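Synaptotagmin-1 (Arabidopsis thaliana, PDB 7AS6) helps maintain plasma membrane integrity during freezing and osmotic stress, this chain being its metal-binding, probably phospholipid-binding C2A domain. Local coordinates at residues Lys13-Val18 against Glu133-Tyr138; Lys36-Lys41 against Gln70-Glu75. All coordinates share one frame; numbering follows the deposited sequence.

Interaction 1. Residues Lys13-Val18 against Glu133-Tyr138; sequences KVVRAV and EVELLY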
ATOM      1  N   LYS A  13      -0.581   1.098  -7.796  1.00 43.30           N
ATOM      2  CA  LYS A  13      -0.599  -0.326  -8.050  1.00 44.96           C
ATOM      3  C   LYS A  13       0.140  -0.980  -6.900  1.00 46.99           C
ATOM      4  O   LYS A  13       1.274  -0.593  -6.590  1.00 44.62           O
ATOM      5  CB  LYS A  13       0.049  -0.669  -9.394  1.00 48.84           C
ATOM      6  CG  LYS A  13      -0.190  -2.124  -9.822  1.00 51.85           C
ATOM      7  CD  LYS A  13       0.554  -2.454 -11.109  1.00 57.31           C
ATOM      8  CE  LYS A  13      -0.284  -3.313 -12.040  1.00 60.26           C
ATOM      9  NZ  LYS A  13       0.363  -3.389 -13.387  1.00 60.03           N
ATOM     10  N   VAL A  14      -0.515  -1.927  -6.235  1.00 39.03           N
ATOM     11  CA  VAL A  14       0.166  -2.796  -5.287  1.00 41.19           C
ATOM     12  C   VAL A  14       0.649  -4.011  -6.065  1.00 38.97           C
ATOM     13  O   VAL A  14      -0.150  -4.846  -6.506  1.00 42.47           O
ATOM     14  CB  VAL A  14      -0.740  -3.201  -4.117  1.00 42.68           C
ATOM     15  CG1 VAL A  14       0.024  -4.132  -3.170  1.00 39.70           C
ATOM     16  CG2 VAL A  14      -1.209  -1.959  -3.373  1.00 45.73           C
ATOM     17  N   VAL A  15       1.958  -4.132  -6.198  1.00 40.31           N
ATOM     18  CA  VAL A  15       2.536  -5.136  -7.079  1.00 47.63           C
ATOM     19  C   VAL A  15       2.695  -6.445  -6.329  1.00 42.12           C
ATOM     20  O   VAL A  15       2.026  -7.434  -6.650  1.00 44.80           O
ATOM     21  CB  VAL A  15       3.884  -4.667  -7.649  1.00 45.69           C
ATOM     22  CG1 VAL A  15       4.478  -5.742  -8.544  1.00 48.77           C
ATOM     23  CG2 VAL A  15       3.697  -3.364  -8.420  1.00 49.97           C
ATOM     24  N   ARG A  16       3.584  -6.463  -5.339  1.00 45.04           N
ATOM     25  CA  ARG A  16       3.856  -7.678  -4.587  1.00 44.79           C
ATOM     26  C   ARG A  16       4.480  -7.319  -3.242  1.00 46.53           C
ATOM     27  O   ARG A  16       4.914  -6.187  -3.014  1.00 47.36           O
ATOM     28  CB  ARG A  16       4.772  -8.615  -5.383  1.00 46.89           C
ATOM     29  CG  ARG A  16       6.194  -8.084  -5.582  1.00 52.54           C
ATOM     30  CD  ARG A  16       6.987  -8.918  -6.605  1.00 49.32           C
ATOM     31  NE  ARG A  16       7.564  -8.054  -7.637  1.00 67.68           N
ATOM     32  CZ  ARG A  16       7.154  -7.993  -8.903  1.00 64.27           C
ATOM     33  NH1 ARG A  16       6.166  -8.769  -9.327  1.00 67.36           N
ATOM     34  NH2 ARG A  16       7.738  -7.156  -9.753  1.00 74.90           N
ATOM     35  N   ALA A  17       4.493  -8.305  -2.345  1.00 45.27           N
ATOM     36  CA  ALA A  17       5.324  -8.283  -1.155  1.00 45.88           C
ATOM     37  C   ALA A  17       6.301  -9.443  -1.247  1.00 46.14           C
ATOM     38  O   ALA A  17       6.009 -10.474  -1.858  1.00 45.77           O
ATOM     39  CB  ALA A  17       4.508  -8.381   0.133  1.00 44.83           C
ATOM     40  N   VAL A  18       7.477  -9.250  -0.667  1.00 47.92           N
ATOM     41  CA  VAL A  18       8.552 -10.230  -0.726  1.00 50.27           C
ATOM     42  C   VAL A  18       9.112 -10.402   0.669  1.00 49.61           C
ATOM     43  O   VAL A  18       9.378  -9.418   1.367  1.00 51.10           O
ATOM     44  CB  VAL A  18       9.664  -9.798  -1.705  1.00 55.01           C
ATOM     45  CG1 VAL A  18      10.827 -10.761  -1.651  1.00 57.68           C
ATOM     46  CG2 VAL A  18       9.111  -9.725  -3.107  1.00 55.03           C
ATOM     47  N   GLU A 133       6.351  -3.796  -2.808  1.00 48.89           N
ATOM     48  CA  GLU A 133       6.651  -3.121  -4.074  1.00 51.52           C
ATOM     49  C   GLU A 133       5.372  -2.545  -4.662  1.00 48.78           C
ATOM     50  O   GLU A 133       4.373  -3.261  -4.808  1.00 45.93           O
ATOM     51  CB  GLU A 133       7.320  -4.071  -5.068  1.00 50.22           C
ATOM     52  CG  GLU A 133       8.601  -4.672  -4.491  1.00 59.78           C
ATOM     53  CD  GLU A 133       9.455  -5.396  -5.511  1.00 68.14           C
ATOM     54  OE1 GLU A 133       9.016  -5.531  -6.674  1.00 71.58           O
ATOM     55  OE2 GLU A 133      10.580  -5.821  -5.148  1.00 72.76           O
ATOM     56  N   VAL A 134       5.394  -1.244  -4.963  1.00 43.45           N
ATOM     57  CA  VAL A 134       4.225  -0.521  -5.446  1.00 47.91           C
ATOM     58  C   VAL A 134       4.641   0.367  -6.619  1.00 50.40           C
ATOM     59  O   VAL A 134       5.828   0.585  -6.874  1.00 52.99           O
ATOM     60  CB  VAL A 134       3.566   0.335  -4.343  1.00 48.14           C
ATOM     61  CG1 VAL A 134       3.348  -0.472  -3.065  1.00 45.81           C
ATOM     62  CG2 VAL A 134       4.416   1.541  -4.052  1.00 49.84           C
ATOM     63  N   GLU A 135       3.644   0.888  -7.336  1.00 48.47           N
ATOM     64  CA  GLU A 135       3.857   1.846  -8.418  1.00 49.30           C
ATOM     65  C   GLU A 135       2.865   2.983  -8.290  1.00 51.32           C
ATOM     66  O   GLU A 135       1.734   2.792  -7.835  1.00 54.13           O
ATOM     67  CB  GLU A 135       3.655   1.259  -9.807  1.00 52.02           C
ATOM     68  CG  GLU A 135       4.678   0.270 -10.283  1.00 54.93           C
ATOM     69  CD  GLU A 135       4.316  -0.228 -11.669  1.00 63.47           C
ATOM     70  OE1 GLU A 135       3.563   0.501 -12.369  1.00 59.65           O
ATOM     71  OE2 GLU A 135       4.750  -1.349 -12.039  1.00 63.87           O
ATOM     72  N   LEU A 136       3.283   4.158  -8.721  1.00 51.23           N
ATOM     73  CA  LEU A 136       2.409   5.315  -8.754  1.00 50.79           C
ATOM     74  C   LEU A 136       2.414   5.888 -10.156  1.00 52.74           C
ATOM     75  O   LEU A 136       3.466   5.964 -10.799  1.00 55.20           O
ATOM     76  CB  LEU A 136       2.853   6.385  -7.759  1.00 53.27           C
ATOM     77  CG  LEU A 136       3.046   6.009  -6.294  1.00 54.91           C
ATOM     78  CD1 LEU A 136       3.384   7.261  -5.509  1.00 58.53           C
ATOM     79  CD2 LEU A 136       1.819   5.325  -5.717  1.00 50.16           C
ATOM     80  N   LEU A 137       1.235   6.271 -10.636  1.00 52.54           N
ATOM     81  CA  LEU A 137       1.096   7.019 -11.882  1.00 55.39           C
ATOM     82  C   LEU A 137       0.210   8.222 -11.596  1.00 57.01           C
ATOM     83  O   LEU A 137      -0.974   8.063 -11.290  1.00 52.63           O
ATOM     84  CB  LEU A 137       0.513   6.158 -13.003  1.00 52.39           C
ATOM     85  CG  LEU A 137       0.183   6.939 -14.279  1.00 58.56           C
ATOM     86  CD1 LEU A 137       1.444   7.551 -14.875  1.00 57.64           C
ATOM     87  CD2 LEU A 137      -0.526   6.061 -15.295  1.00 62.44           C
ATOM     88  N   TYR A 138       0.776   9.423 -11.691  1.00 55.10           N
ATOM     89  CA  TYR A 138       0.028  10.633 -11.394  1.00 57.55           C
ATOM     90  C   TYR A 138      -0.503  11.229 -12.690  1.00 62.35           C
ATOM     91  O   TYR A 138       0.271  11.554 -13.596  1.00 63.86           O
ATOM     92  CB  TYR A 138       0.891  11.646 -10.648  1.00 56.34           C
ATOM     93  CG  TYR A 138       0.146  12.916 -10.335  1.00 62.69           C
ATOM     94  CD1 TYR A 138      -1.079  12.868  -9.685  1.00 64.75           C
ATOM     95  CD2 TYR A 138       0.658  14.162 -10.690  1.00 64.24           C
ATOM     96  CE1 TYR A 138      -1.774  14.018  -9.394  1.00 68.59           C
ATOM     97  CE2 TYR A 138      -0.037  15.327 -10.407  1.00 65.67           C
ATOM     98  CZ  TYR A 138      -1.258  15.242  -9.760  1.00 69.77           C
ATOM     99  OH  TYR A 138      -1.973  16.379  -9.457  1.00 74.96           O
TER
HETATM  100  O   HOH W   1       3.690  -3.638 -12.975  1.00 65.89           O

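Interaction 2. Residues Lys36-Lys41 against Gln70-Glu75; sequences KLSEDK and QTQVLE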
ATOM      1  N   LYS A  36      -4.154   3.972   2.527  1.00 46.51           N
ATOM      2  CA  LYS A  36      -4.836   5.190   2.931  1.00 53.87           C
ATOM      3  C   LYS A  36      -4.056   6.383   2.396  1.00 54.09           C
ATOM      4  O   LYS A  36      -2.829   6.339   2.290  1.00 54.99           O
ATOM      5  CB  LYS A  36      -4.955   5.266   4.461  1.00 55.34           C
ATOM      6  CG  LYS A  36      -5.820   6.400   4.985  1.00 64.71           C
ATOM      7  CD  LYS A  36      -7.266   6.278   4.504  1.00 71.93           C
ATOM      8  CE  LYS A  36      -7.810   7.638   4.029  1.00 81.13           C
ATOM      9  NZ  LYS A  36      -7.607   7.895   2.553  1.00 78.33           N
ATOM     10  N   LEU A  37      -4.763   7.451   2.056  1.00 60.26           N
ATOM     11  CA  LEU A  37      -4.126   8.695   1.651  1.00 63.99           C
ATOM     12  C   LEU A  37      -4.372   9.742   2.728  1.00 66.68           C
ATOM     13  O   LEU A  37      -5.520   9.972   3.123  1.00 71.42           O
ATOM     14  CB  LEU A  37      -4.653   9.171   0.299  1.00 62.19           C
ATOM     15  CG  LEU A  37      -4.017  10.458  -0.234  1.00 62.44           C
ATOM     16  CD1 LEU A  37      -2.551  10.258  -0.591  1.00 55.00           C
ATOM     17  CD2 LEU A  37      -4.806  10.954  -1.420  1.00 65.19           C
ATOM     18  N   SER A  38      -3.296  10.361   3.207  1.00 64.57           N
ATOM     19  CA  SER A  38      -3.412  11.317   4.297  1.00 73.29           C
ATOM     20  C   SER A  38      -4.258  12.508   3.873  1.00 80.49           C
ATOM     21  O   SER A  38      -4.392  12.820   2.686  1.00 78.45           O
ATOM     22  CB  SER A  38      -2.034  11.803   4.745  1.00 73.26           C
ATOM     23  OG  SER A  38      -1.364  12.488   3.697  1.00 73.11           O
ATOM     24  N   GLU A  39      -4.830  13.184   4.866  1.00 83.85           N
ATOM     25  CA  GLU A  39      -5.645  14.363   4.610  1.00 88.74           C
ATOM     26  C   GLU A  39      -6.763  14.023   3.621  1.00 94.04           C
ATOM     27  O   GLU A  39      -6.931  14.672   2.588  1.00 94.70           O
ATOM     28  CB  GLU A  39      -4.770  15.523   4.109  1.00 89.68           C
ATOM     29  CG  GLU A  39      -3.820  16.117   5.177  1.00 95.72           C
ATOM     30  CD  GLU A  39      -2.323  15.813   4.954  1.00101.43           C
ATOM     31  OE1 GLU A  39      -1.781  16.137   3.873  1.00103.26           O
ATOM     32  OE2 GLU A  39      -1.676  15.266   5.879  1.00103.45           O
ATOM     33  N   ASP A  40      -7.503  12.957   3.928  1.00 99.75           N
ATOM     34  CA  ASP A  40      -8.598  12.481   3.090  1.00108.52           C
ATOM     35  C   ASP A  40      -9.555  11.679   3.963  1.00107.47           C
ATOM     36  O   ASP A  40      -9.118  10.920   4.834  1.00107.69           O
ATOM     37  CB  ASP A  40      -8.089  11.622   1.919  1.00115.43           C
ATOM     38  CG  ASP A  40      -9.071  11.572   0.744  1.00119.71           C
ATOM     39  OD1 ASP A  40     -10.188  12.124   0.868  1.00120.96           O
ATOM     40  OD2 ASP A  40      -8.722  10.984  -0.308  1.00119.38           O
ATOM     41  N   LYS A  41     -10.858  11.864   3.734  1.00106.81           N
ATOM     42  CA  LYS A  41     -11.876  11.175   4.516  1.00108.29           C
ATOM     43  C   LYS A  41     -12.420   9.932   3.828  1.00103.60           C
ATOM     44  O   LYS A  41     -13.205   9.203   4.449  1.00102.95           O
ATOM     45  CB  LYS A  41     -13.038  12.123   4.851  1.00110.63           C
ATOM     46  CG  LYS A  41     -12.897  12.814   6.199  1.00109.43           C
ATOM     47  CD  LYS A  41     -12.889  11.806   7.334  1.00109.08           C
ATOM     48  CE  LYS A  41     -12.368  12.432   8.617  1.00112.66           C
ATOM     49  NZ  LYS A  41     -13.239  13.531   9.125  1.00113.30           N
ATOM     50  N   GLN A  70       2.175  18.056  -2.685  1.00 82.50           N
ATOM     51  CA  GLN A  70       3.320  18.396  -1.847  1.00 84.98           C
ATOM     52  C   GLN A  70       3.183  17.836  -0.434  1.00 87.27           C
ATOM     53  O   GLN A  70       4.175  17.384   0.151  1.00 90.32           O
ATOM     54  CB  GLN A  70       3.494  19.917  -1.793  1.00 90.59           C
ATOM     55  CG  GLN A  70       3.848  20.561  -3.117  1.00 90.91           C
ATOM     56  CD  GLN A  70       5.211  20.119  -3.610  1.00 94.80           C
ATOM     57  OE1 GLN A  70       6.117  19.885  -2.813  1.00101.16           O
ATOM     58  NE2 GLN A  70       5.357  19.981  -4.926  1.00 88.33           N
ATOM     59  N   THR A  71       1.971  17.856   0.130  1.00 87.61           N
ATOM     60  CA  THR A  71       1.758  17.518   1.535  1.00 87.08           C
ATOM     61  C   THR A  71       1.353  16.068   1.759  1.00 84.93           C
ATOM     62  O   THR A  71       1.705  15.487   2.797  1.00 84.74           O
ATOM     63  CB  THR A  71       0.671  18.417   2.134  1.00 89.15           C
ATOM     64  OG1 THR A  71       1.003  19.787   1.894  1.00 95.11           O
ATOM     65  CG2 THR A  71       0.540  18.188   3.646  1.00 93.85           C
ATOM     66  N   GLN A  72       0.618  15.477   0.818  1.00 79.71           N
ATOM     67  CA  GLN A  72      -0.097  14.231   1.071  1.00 73.31           C
ATOM     68  C   GLN A  72       0.807  13.018   0.925  1.00 68.13           C
ATOM     69  O   GLN A  72       1.669  12.967   0.043  1.00 62.84           O
ATOM     70  CB  GLN A  72      -1.282  14.107   0.122  1.00 67.28           C
ATOM     71  CG  GLN A  72      -2.499  14.850   0.591  1.00 72.63           C
ATOM     72  CD  GLN A  72      -3.642  14.726  -0.379  1.00 73.12           C
ATOM     73  OE1 GLN A  72      -3.489  15.007  -1.565  1.00 73.22           O
ATOM     74  NE2 GLN A  72      -4.796  14.287   0.111  1.00 74.54           N
ATOM     75  N   VAL A  73       0.607  12.036   1.805  1.00 62.21           N
ATOM     76  CA  VAL A  73       1.391  10.810   1.793  1.00 60.86           C
ATOM     77  C   VAL A  73       0.440   9.623   1.823  1.00 59.15           C
ATOM     78  O   VAL A  73      -0.648   9.684   2.406  1.00 58.97           O
ATOM     79  CB  VAL A  73       2.395  10.745   2.971  1.00 61.34           C
ATOM     80  CG1 VAL A  73       3.121  12.076   3.135  1.00 64.42           C
ATOM     81  CG2 VAL A  73       1.701  10.404   4.239  1.00 57.05           C
ATOM     82  N   LEU A  74       0.839   8.548   1.151  1.00 56.52           N
ATOM     83  CA  LEU A  74       0.122   7.285   1.212  1.00 52.55           C
ATOM     84  C   LEU A  74       0.668   6.462   2.364  1.00 54.52           C
ATOM     85  O   LEU A  74       1.865   6.492   2.648  1.00 58.60           O
ATOM     86  CB  LEU A  74       0.275   6.509  -0.093  1.00 50.28           C
ATOM     87  CG  LEU A  74      -0.459   7.117  -1.285  1.00 54.43           C
ATOM     88  CD1 LEU A  74       0.154   6.605  -2.564  1.00 50.62           C
ATOM     89  CD2 LEU A  74      -1.944   6.769  -1.224  1.00 51.88           C
ATOM     90  N   GLU A  75      -0.207   5.724   3.027  1.00 52.78           N
ATOM     91  CA  GLU A  75       0.207   4.763   4.037  1.00 51.52           C
ATOM     92  C   GLU A  75      -0.235   3.381   3.589  1.00 48.74           C
ATOM     93  O   GLU A  75      -1.419   3.167   3.321  1.00 48.37           O
ATOM     94  CB  GLU A  75      -0.395   5.112   5.386  1.00 56.81           C
ATOM     95  CG  GLU A  75       0.248   4.397   6.540  1.00 61.30           C
ATOM     96  CD  GLU A  75      -0.606   4.477   7.792  1.00 71.30           C
ATOM     97  OE1 GLU A  75      -1.714   3.893   7.780  1.00 69.49           O
ATOM     98  OE2 GLU A  75      -0.180   5.132   8.772  1.00 79.63           O
TER
HETATM   99  O   HOH W   2       0.819  14.896   5.422  1.00 77.23           O
HETATM  100  O   HOH W   3      -7.239  13.764  -1.731  1.00 81.58           O

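Interaction 1. Residues Lys13-Val18 against Glu133-Tyr138
Arg16 offers the edge of its guanidinium to Glu133, with NE donating to Glu133 OE1 at 3.1 Å, while Val15 CG1 lies over the centre of one guanidinium face, 3.5 Å above the plane. The two charged groups do not lie flat together: their planes stand 74° apart, and NE meets OE1 from above the carboxylate plane. This makes a one-pronged salt bridge. With chi1 67° setting CG between its backbone N and carbonyl carbon, the Arg16 chain crosses that of Glu133 at a slant and brings NE to OE1. NH1 of Arg16 is bridged to Glu57, so the guanidinium links carboxylates of both flanking strands.

Beneath this pair the backbone register slips by one residue. Glu133 O receives Val15 N at 2.9 Å and, weakly, Arg16 N at 3.3 Å, which identifies a classic beta bulge in strand 8-18. The bond from Glu133 N to Arg16 O is short and nearly straight (2.8 Å, 174°). Both strands belong to one sheet of the C2 beta sandwich. Val14 and Val134 face the interior: Val14 touches Trp58 of the neighbouring strand in the same sheet, Val134 touches Leu95 of the opposing sheet. Lys13, Arg16, Glu133 and Glu135 share the opposite face.

Beyond the bulge, Lys13 and Glu135 form a regular antiparallel hydrogen-bonded pair, with Lys13 N to Glu135 O and Glu135 N to Lys13 O both 2.9 Å. Their charged ends are not in direct contact. A water donates to Glu135 OE2 at 2.7 Å and accepts a weak bond from Lys13 NZ at 3.4 Å.

Interaction 2. Residues Lys36-Lys41 against Gln70-Glu75
Gln72 NE2 is gripped by three acceptors: it gives a hydrogen bond to Ser38 O (3.0 Å), a weak one to Glu39 O (3.3 Å), and one to a water at 3.1 Å. The other end of the amide is fixed too, since Gln72 OE1 accepts from the backbone N of Arg67 and of Asp68, so both the position and the flip of the amide are determined. Glu39 has a positive phi (55°), and the chain turns there to bring two successive carbonyls toward NE2.

Next along the contact, Ser38 OG takes the N-H of Val73 in an almost straight bond of 2.8 Å and 175°. Its chi1 of 62° places OG between the backbone N and carbonyl carbon, on the side where Val73 N can reach it. In return, Ser38 N donates to Val73 O, also at 2.8 Å. A further water bridges the loops by donating to Glu39 OE2 (2.6 Å) and to Thr71 O (2.8 Å).

Leu37 and Leu74, a non-hydrogen-bonded pair, cross obliquely with CD1 of Leu37 3.6 Å from CD2 of Leu74; Phe64 of the other sheet touches Leu37. Paired backbone bonds join Lys36 and Glu75. The ladder thus frays into loops tied by side-chain-to-backbone bonds, at one end of the two central antiparallel strands in this sheet of the C2 beta sandwich.

Overall arrangement
The centres of the two contacts are about 16 Å apart, one in each sheet of the sandwich. They meet across the core, where Leu136 CD2 of interaction 1 packs 3.8 Å from Leu74 CD1 of interaction 2. Along the chain, interaction 2 is nested within the loop that interaction 1 closes. Neither forms part of the cadmium site of Asp24, Asp30, Asp80, Trp81 and Glu82, of which Asp24, Asp30, Asp80 and Glu82 are also the probable calcium ligands, as in related C2 domains. Topology places interaction 2 at the far end from that site, because strand 31-37 starts just after Asp30 and strand 73-80 finishes at Asp80. A nickel ion lies about 7 Å from the side chain of Lys13 in interaction 1.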